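PDB 4LPS: Hydrogenase/urease maturation factor HypB from Helicobacter pylori, which hydrolyses GTP slowly and binds nickel or zinc, serving in nickel insertion during maturation of [NiFe] hydrogenase and also needed for maturation of urease. Local coordinates for residues Q82-R85 / L90-K93; T171-A176 / E199-L204. All blocks are in the same frame, centred on the assembly; numbering follows the deposited sequence.

Contact 1 (Q82-R85 / L90-K93)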
loop_
_atom_site.group_PDB
_atom_site.type_symbol
_atom_site.label_atom_id
_atom_site.label_comp_id
_atom_site.label_asym_id
_atom_site.label_seq_id
_atom_site.Cartn_x
_atom_site.Cartn_y
_atom_site.Cartn_z
ATOM N N GLN A 82 -17.390 -2.870 -3.159
ATOM C CA GLN A 82 -18.550 -2.059 -2.790
ATOM C C GLN A 82 -18.382 -1.421 -1.414
ATOM O O GLN A 82 -17.459 -1.767 -0.674
ATOM C CB GLN A 82 -19.827 -2.910 -2.796
ATOM C CG GLN A 82 -20.196 -3.515 -4.143
ATOM C CD GLN A 82 -20.539 -2.464 -5.178
ATOM O OE1 GLN A 82 -20.871 -1.325 -4.843
ATOM N NE2 GLN A 82 -20.466 -2.843 -6.448
ATOM N N THR A 83 -19.283 -0.485 -1.099
ATOM C CA THR A 83 -19.336 0.247 0.178
ATOM C C THR A 83 -18.199 1.253 0.317
ATOM O O THR A 83 -17.129 1.094 -0.273
ATOM C CB THR A 83 -19.315 -0.674 1.428
ATOM O OG1 THR A 83 -17.978 -1.130 1.670
ATOM C CG2 THR A 83 -20.264 -1.859 1.265
ATOM N N ASN A 84 -18.457 2.300 1.094
ATOM C CA ASN A 84 -17.451 3.294 1.441
ATOM C C ASN A 84 -16.973 3.079 2.871
ATOM O O ASN A 84 -16.735 4.040 3.600
ATOM C CB ASN A 84 -18.015 4.712 1.288
ATOM C CG ASN A 84 -17.708 5.327 -0.062
ATOM O OD1 ASN A 84 -16.992 6.326 -0.152
ATOM N ND2 ASN A 84 -18.216 4.711 -1.124
ATOM N N ARG A 85 -16.823 1.820 3.274
ATOM C CA ARG A 85 -16.521 1.522 4.670
ATOM C C ARG A 85 -15.097 1.942 5.032
ATOM O O ARG A 85 -14.887 2.571 6.068
ATOM C CB ARG A 85 -16.747 0.037 4.982
ATOM C CG ARG A 85 -18.183 -0.287 5.412
ATOM C CD ARG A 85 -18.543 -1.758 5.263
ATOM N NE ARG A 85 -19.907 -2.015 5.730
ATOM C CZ ARG A 85 -20.388 -3.218 6.032
ATOM N NH1 ARG A 85 -19.618 -4.292 5.924
ATOM N NH2 ARG A 85 -21.639 -3.347 6.449
ATOM N N LEU A 90 -11.373 6.387 7.304
ATOM C CA LEU A 90 -10.244 7.290 7.105
ATOM C C LEU A 90 -10.666 8.754 7.223
ATOM O O LEU A 90 -9.951 9.567 7.813
ATOM C CB LEU A 90 -9.595 7.031 5.744
ATOM C CG LEU A 90 -8.810 5.719 5.627
ATOM C CD1 LEU A 90 -8.303 5.519 4.216
ATOM C CD2 LEU A 90 -7.650 5.706 6.599
ATOM N N ARG A 91 -11.825 9.086 6.660
ATOM C CA ARG A 91 -12.328 10.458 6.703
ATOM C C ARG A 91 -12.731 10.837 8.124
ATOM O O ARG A 91 -12.612 11.998 8.518
ATOM C CB ARG A 91 -13.498 10.649 5.732
ATOM C CG ARG A 91 -13.067 10.662 4.264
ATOM C CD ARG A 91 -14.207 10.993 3.301
ATOM N NE ARG A 91 -15.258 9.978 3.268
ATOM C CZ ARG A 91 -15.517 9.211 2.212
ATOM N NH1 ARG A 91 -14.801 9.346 1.103
ATOM N NH2 ARG A 91 -16.492 8.313 2.259
ATOM N N LYS A 92 -13.221 9.859 8.880
ATOM C CA LYS A 92 -13.492 10.040 10.305
ATOM C C LYS A 92 -12.226 10.467 11.062
ATOM O O LYS A 92 -12.304 11.103 12.115
ATOM C CB LYS A 92 -14.069 8.746 10.897
ATOM C CG LYS A 92 -14.267 8.737 12.415
ATOM C CD LYS A 92 -15.190 9.858 12.881
ATOM C CE LYS A 92 -15.511 9.739 14.368
ATOM N NZ LYS A 92 -16.619 8.781 14.625
ATOM N N LYS A 93 -11.061 10.126 10.512
ATOM C CA LYS A 93 -9.784 10.478 11.130
ATOM C C LYS A 93 -9.142 11.740 10.548
ATOM O O LYS A 93 -8.013 12.081 10.905
ATOM C CB LYS A 93 -8.801 9.310 11.009
ATOM C CG LYS A 93 -9.147 8.115 11.880
ATOM C CD LYS A 93 -8.547 8.281 13.268
ATOM C CE LYS A 93 -7.033 8.317 13.198
ATOM N NZ LYS A 93 -6.401 8.543 14.526
HETATM O O HOH W 1 -15.817 8.223 -1.572
#

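Contact 2 (T171-A176 / E199-L204)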
loop_
_atom_site.group_PDB
_atom_site.type_symbol
_atom_site.label_atom_id
_atom_site.label_comp_id
_atom_site.label_asym_id
_atom_site.label_seq_id
_atom_site.Cartn_x
_atom_site.Cartn_y
_atom_site.Cartn_z
ATOM N N THR A 171 4.390 -14.097 -7.031
ATOM C CA THR A 171 4.325 -12.963 -7.952
ATOM C C THR A 171 3.964 -11.675 -7.215
ATOM O O THR A 171 4.479 -10.603 -7.536
ATOM C CB THR A 171 3.307 -13.213 -9.093
ATOM O OG1 THR A 171 3.721 -14.347 -9.868
ATOM C CG2 THR A 171 3.203 -12.005 -10.010
ATOM N N MET A 172 3.096 -11.776 -6.215
ATOM C CA MET A 172 2.777 -10.608 -5.402
ATOM C C MET A 172 3.992 -10.119 -4.617
ATOM O O MET A 172 4.292 -8.926 -4.603
ATOM C CB MET A 172 1.620 -10.907 -4.448
ATOM C CG MET A 172 1.308 -9.763 -3.495
ATOM S SD MET A 172 0.767 -8.230 -4.288
ATOM C CE MET A 172 -0.894 -8.670 -4.791
ATOM N N PHE A 173 4.683 -11.038 -3.956
ATOM C CA PHE A 173 5.805 -10.661 -3.106
ATOM C C PHE A 173 7.048 -10.246 -3.902
ATOM O O PHE A 173 7.899 -9.523 -3.385
ATOM C CB PHE A 173 6.135 -11.801 -2.141
ATOM C CG PHE A 173 5.143 -11.941 -1.020
ATOM C CD1 PHE A 173 5.236 -11.133 0.104
ATOM C CD2 PHE A 173 4.100 -12.853 -1.099
ATOM C CE1 PHE A 173 4.322 -11.246 1.141
ATOM C CE2 PHE A 173 3.181 -12.972 -0.068
ATOM C CZ PHE A 173 3.291 -12.168 1.051
ATOM N N MET A 174 7.158 -10.703 -5.148
ATOM C CA MET A 174 8.249 -10.264 -6.019
ATOM C C MET A 174 8.067 -8.828 -6.531
ATOM O O MET A 174 9.015 -8.228 -7.036
ATOM C CB MET A 174 8.426 -11.225 -7.201
ATOM C CG MET A 174 9.290 -12.441 -6.875
ATOM S SD MET A 174 9.523 -13.570 -8.264
ATOM C CE MET A 174 7.853 -14.160 -8.532
ATOM N N CYS A 175 6.862 -8.274 -6.420
ATOM C CA CYS A 175 6.658 -6.891 -6.846
ATOM C C CYS A 175 6.802 -5.910 -5.683
ATOM O O CYS A 175 6.712 -4.696 -5.870
ATOM C CB CYS A 175 5.287 -6.725 -7.507
ATOM S SG CYS A 175 3.901 -6.470 -6.396
ATOM N N ALA A 176 7.031 -6.443 -4.486
ATOM C CA ALA A 176 7.156 -5.617 -3.289
ATOM C C ALA A 176 8.499 -4.892 -3.224
ATOM O O ALA A 176 9.556 -5.501 -3.400
ATOM C CB ALA A 176 6.964 -6.465 -2.043
ATOM N N GLU A 199 13.273 -16.006 5.116
ATOM C CA GLU A 199 14.011 -16.919 4.254
ATOM C C GLU A 199 13.359 -17.038 2.883
ATOM O O GLU A 199 14.049 -17.153 1.868
ATOM C CB GLU A 199 14.120 -18.295 4.909
ATOM C CG GLU A 199 15.071 -18.338 6.098
ATOM C CD GLU A 199 14.823 -19.531 6.999
ATOM O OE1 GLU A 199 15.340 -19.535 8.137
ATOM O OE2 GLU A 199 14.113 -20.465 6.567
ATOM N N ASP A 200 12.030 -17.036 2.862
ATOM C CA ASP A 200 11.281 -17.067 1.610
ATOM C C ASP A 200 11.522 -15.804 0.795
ATOM O O ASP A 200 11.705 -15.862 -0.423
ATOM C CB ASP A 200 9.790 -17.244 1.882
ATOM C CG ASP A 200 9.435 -18.665 2.261
ATOM O OD1 ASP A 200 10.329 -19.538 2.210
ATOM O OD2 ASP A 200 8.258 -18.910 2.602
ATOM N N MET A 201 11.507 -14.659 1.469
ATOM C CA MET A 201 11.792 -13.392 0.805
ATOM C C MET A 201 13.242 -13.333 0.351
ATOM O O MET A 201 13.560 -12.677 -0.643
ATOM C CB MET A 201 11.481 -12.202 1.716
ATOM C CG MET A 201 10.004 -11.877 1.849
ATOM S SD MET A 201 9.245 -11.530 0.249
ATOM C CE MET A 201 10.194 -10.110 -0.294
ATOM N N GLN A 202 14.122 -14.004 1.088
ATOM C CA GLN A 202 15.529 -14.074 0.711
ATOM C C GLN A 202 15.701 -14.720 -0.662
ATOM O O GLN A 202 16.538 -14.296 -1.458
ATOM C CB GLN A 202 16.324 -14.859 1.757
ATOM C CG GLN A 202 16.735 -14.039 2.970
ATOM C CD GLN A 202 17.726 -12.944 2.640
ATOM O OE1 GLN A 202 17.657 -11.846 3.195
ATOM N NE2 GLN A 202 18.659 -13.237 1.741
ATOM N N LYS A 203 14.903 -15.749 -0.929
ATOM C CA LYS A 203 14.921 -16.436 -2.218
ATOM C C LYS A 203 14.281 -15.596 -3.324
ATOM O O LYS A 203 14.793 -15.528 -4.443
ATOM C CB LYS A 203 14.225 -17.796 -2.106
ATOM C CG LYS A 203 14.843 -18.716 -1.048
ATOM C CD LYS A 203 14.482 -20.180 -1.287
ATOM C CE LYS A 203 13.164 -20.551 -0.622
ATOM N NZ LYS A 203 13.326 -20.791 0.840
ATOM N N LEU A 204 13.155 -14.965 -3.005
ATOM C CA LEU A 204 12.356 -14.255 -3.999
ATOM C C LEU A 204 12.929 -12.886 -4.337
ATOM O O LEU A 204 13.170 -12.575 -5.504
ATOM C CB LEU A 204 10.917 -14.094 -3.503
ATOM C CG LEU A 204 9.841 -14.984 -4.127
ATOM C CD1 LEU A 204 10.301 -16.428 -4.167
ATOM C CD2 LEU A 204 8.540 -14.855 -3.352
#

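Contact 1 (Q82-R85 / L90-K93)
A bend at chi3 (-66°) turns the guanidinium of Arg91 back toward the start of its own helix, where the side chain of Asn84 rises to meet it. Amide and guanidinium lie nearly coplanar, their planes 26° apart, and they join at the guanidinium edge: Arg91 NH2 donates to Asn84 OD1 over 3.2 Å in an almost straight bond, 174° at the hydrogen. The oxygen sits in the guanidinium plane, whereas the donor is tilted somewhat from the carbonyl plane. A water closes a small ring beside this bond, donating a hydrogen bond to Asn84 OD1 at 2.6 Å and accepting one from Arg91 NH1 at 3.1 Å. Two donors thus grip the amide oxygen, which should limit the rotation of the amide. The stronger partner of Arg91 is Asp88, whose carboxylate forms a salt bridge with NH2; NH1 also donates to the carbonyl of Ala97. Asn84 holds the N-cap position, but its side chain makes no capping bond; it reaches instead to Arg91, further along helix 85-91. The link lies at the surface beside edge strand 97-101, where Asn84 touches Gln99, while Leu90 packs inward on strand 74-80 and helix 59-66.

Contact 2 (T171-A176 / E199-L204)
The CA atoms nearest each other across 171-176 and 199-204 are those of Met174 and Leu204, 6.1 Å apart near the C-terminal ends of their helices, and apolar side chains meet between them. Leu204 points at the other helix and touches it with two atoms: CG rests 3.8 Å from Met174 CG, the two side chains crossing at about a right angle, and CD2 lies 4.1 Å from Phe173 CB. Met201, about one turn before Leu204, also reaches Phe173. Bends at chi2 (-58°) and chi3 fold its chain so that SD comes within 3.9 Å of Phe173 CB and CE within 3.9 Å of Phe173 O. The sulfur stands 5.1 Å from the centroid of the Phe173 ring and 58° off its normal, an oblique Met-aromatic contact. Beyond CB the ring leads away from helix 194-204, onto Val155 and Leu157 of strand 152-158. Lys205 NZ donates hydrogen bonds to the carbonyl oxygens of Met174 and Ala176; within helix 194-204, Lys203 NZ makes a salt bridge with Asp200 OD1. Helices flanking a central parallel sheet are characteristic of the P-loop GTPase fold; here helix 170-174 packs on strand 152-158 and helix 194-204 on helix 170-174, away from the nucleotide.

Overall arrangement
From the N terminus, the chain passes helix 29-43, strand 47-52 and helix 59-66 before strand 74-80 leads into contact 1, which closes a short span of four helical residues, from the loop after that strand to the far part of helix 85-91. Strands 97-101, 131-135 and 152-158 follow, and only then does contact 2 open, spanning strand 178-182 to bring helices 170-174 and 194-204 together. The two are in series, neither enclosing nor crossing the other. Contacts 1 and 2 lie on opposite sides of the chain's centre, with centres 31 Å apart and nearest atoms about 18 Å apart. Contact 1 belongs to the 97-101 end of the seven-stranded parallel sheet; contact 2 joins helices that precede and follow strand 178-182.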